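Local coordinates for SAM-dependent methyltransferase (Anabaena variabilis ATCC 29413, PDB 3GGD), which probably transfers methyl groups from S-adenosylmethionine to an unidentified acceptor and is held here with the product S-adenosylhomocysteine, at residues 143-146 against 147-151. Numbering follows the deposited sequence.
Sequences ELLG and QSLRI
Gln147, Ser148, Leu149 and Arg150 each donate their backbone N-H to the carbonyl four residues back, from Glu143 to Gly146. The four bonds are nearly equal: Gln147 N lies 2.9 Å from Glu143 O. At the other end, Arg150 N is 3.0 Å from Gly146 O. N-H...O angles of 160° to 166° across the four identify regular alpha-helix. On the inner face, Leu145 CG lies 3.9 Å from Leu149 CD1, and both leucines continue onto Phe63 and Phe134. Leu149 also reaches Ile128 and Met130 of strand 127-131. Ser148 turns its OG beside its own backbone N (chi1 -68°) and hydrogen-bonds Gly110 O, linking the helix to a residue that binds S-adenosylhomocysteine. On the side of Glu143 and Arg150, a water donates a hydrogen bond to Glu143 OE1 (2.8 Å) and accepts one from Arg150 NH1 (3.0 Å), which it meets at the guanidinium edge, in plane. Without direct contact between the charges, Glu143 OE2 stays 4.7 Å from Arg150 NH1, while Arg150 NH2 forms a salt bridge with Asp210, a cobalt ligand, and hydrogen-bonds Tyr207 O. Helix 142-153 is the connection between parallel strands 127-131 and 158-164, the helix of a beta-alpha-beta unit in the Rossmann-like methyltransferase fold.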
loop_
_atom_site.group_PDB
_atom_site.type_symbol
_atom_site.label_atom_id
_atom_site.label_comp_id
_atom_site.label_asym_id
_atom_site.label_seq_id
_atom_site.Cartn_x
_atom_site.Cartn_y
_atom_site.Cartn_z
ATOM N N GLU A 143 8.864 -1.298 -12.154
ATOM C CA GLU A 143 8.632 -0.378 -13.253
ATOM C C GLU A 143 7.204 -0.544 -13.801
ATOM O O GLU A 143 6.599 0.428 -14.183
ATOM C CB GLU A 143 9.711 -0.554 -14.345
ATOM C CG GLU A 143 9.375 0.068 -15.731
ATOM C CD GLU A 143 9.267 1.635 -15.779
ATOM O OE1 GLU A 143 9.678 2.347 -14.823
ATOM O OE2 GLU A 143 8.774 2.147 -16.822
ATOM N N LEU A 144 6.676 -1.768 -13.804
ATOM C CA LEU A 144 5.325 -2.045 -14.271
ATOM C C LEU A 144 4.319 -1.314 -13.389
ATOM O O LEU A 144 3.372 -0.681 -13.884
ATOM C CB LEU A 144 5.068 -3.561 -14.287
ATOM C CG LEU A 144 5.835 -4.389 -15.336
ATOM C CD1 LEU A 144 5.771 -5.900 -15.033
ATOM C CD2 LEU A 144 5.326 -4.116 -16.779
ATOM N N LEU A 145 4.535 -1.354 -12.073
ATOM C CA LEU A 145 3.618 -0.671 -11.182
ATOM C C LEU A 145 3.734 0.867 -11.417
ATOM O O LEU A 145 2.721 1.595 -11.436
ATOM C CB LEU A 145 3.897 -1.043 -9.716
ATOM C CG LEU A 145 2.998 -0.395 -8.647
ATOM C CD1 LEU A 145 1.525 -0.591 -8.939
ATOM C CD2 LEU A 145 3.361 -0.898 -7.210
ATOM N N GLY A 146 4.962 1.358 -11.581
ATOM C CA GLY A 146 5.149 2.782 -11.900
ATOM C C GLY A 146 4.359 3.156 -13.169
ATOM O O GLY A 146 3.702 4.197 -13.204
ATOM N N GLN A 147 4.418 2.316 -14.201
ATOM C CA GLN A 147 3.624 2.543 -15.440
ATOM C C GLN A 147 2.110 2.679 -15.116
ATOM O O GLN A 147 1.455 3.651 -15.526
ATOM C CB GLN A 147 3.866 1.434 -16.442
ATOM C CG GLN A 147 5.283 1.440 -17.015
ATOM C CD GLN A 147 5.550 0.270 -17.951
ATOM O OE1 GLN A 147 6.678 -0.116 -18.131
ATOM N NE2 GLN A 147 4.540 -0.269 -18.538
ATOM N N SER A 148 1.574 1.724 -14.359
ATOM C CA SER A 148 0.175 1.765 -13.980
ATOM C C SER A 148 -0.201 3.061 -13.279
ATOM O O SER A 148 -1.216 3.690 -13.590
ATOM C CB SER A 148 -0.173 0.539 -13.132
ATOM O OG SER A 148 -0.105 -0.667 -13.904
ATOM N N LEU A 149 0.617 3.467 -12.323
ATOM C CA LEU A 149 0.351 4.652 -11.561
ATOM C C LEU A 149 0.379 5.918 -12.419
ATOM O O LEU A 149 -0.462 6.782 -12.260
ATOM C CB LEU A 149 1.319 4.735 -10.355
ATOM C CG LEU A 149 1.106 3.592 -9.327
ATOM C CD1 LEU A 149 2.284 3.461 -8.317
ATOM C CD2 LEU A 149 -0.252 3.680 -8.524
ATOM N N ARG A 150 1.357 6.003 -13.315
ATOM C CA ARG A 150 1.534 7.107 -14.218
ATOM C C ARG A 150 0.274 7.238 -15.097
ATOM O O ARG A 150 -0.215 8.337 -15.331
ATOM C CB ARG A 150 2.790 6.864 -15.099
ATOM C CG ARG A 150 2.987 7.901 -16.207
ATOM C CD ARG A 150 4.203 7.692 -17.097
ATOM N NE ARG A 150 5.381 7.944 -16.287
ATOM C CZ ARG A 150 6.114 7.034 -15.656
ATOM N NH1 ARG A 150 5.902 5.720 -15.802
ATOM N NH2 ARG A 150 7.091 7.459 -14.866
ATOM N N ILE A 151 -0.228 6.109 -15.579
ATOM C CA ILE A 151 -1.415 6.071 -16.402
ATOM C C ILE A 151 -2.642 6.581 -15.606
ATOM O O ILE A 151 -3.389 7.444 -16.094
ATOM C CB ILE A 151 -1.680 4.642 -16.911
ATOM C CG1 ILE A 151 -0.594 4.221 -17.930
ATOM C CG2 ILE A 151 -3.083 4.545 -17.540
ATOM C CD1 ILE A 151 -0.570 2.691 -18.236
HETATM O O HOH W 1 7.449 3.888 -14.075
#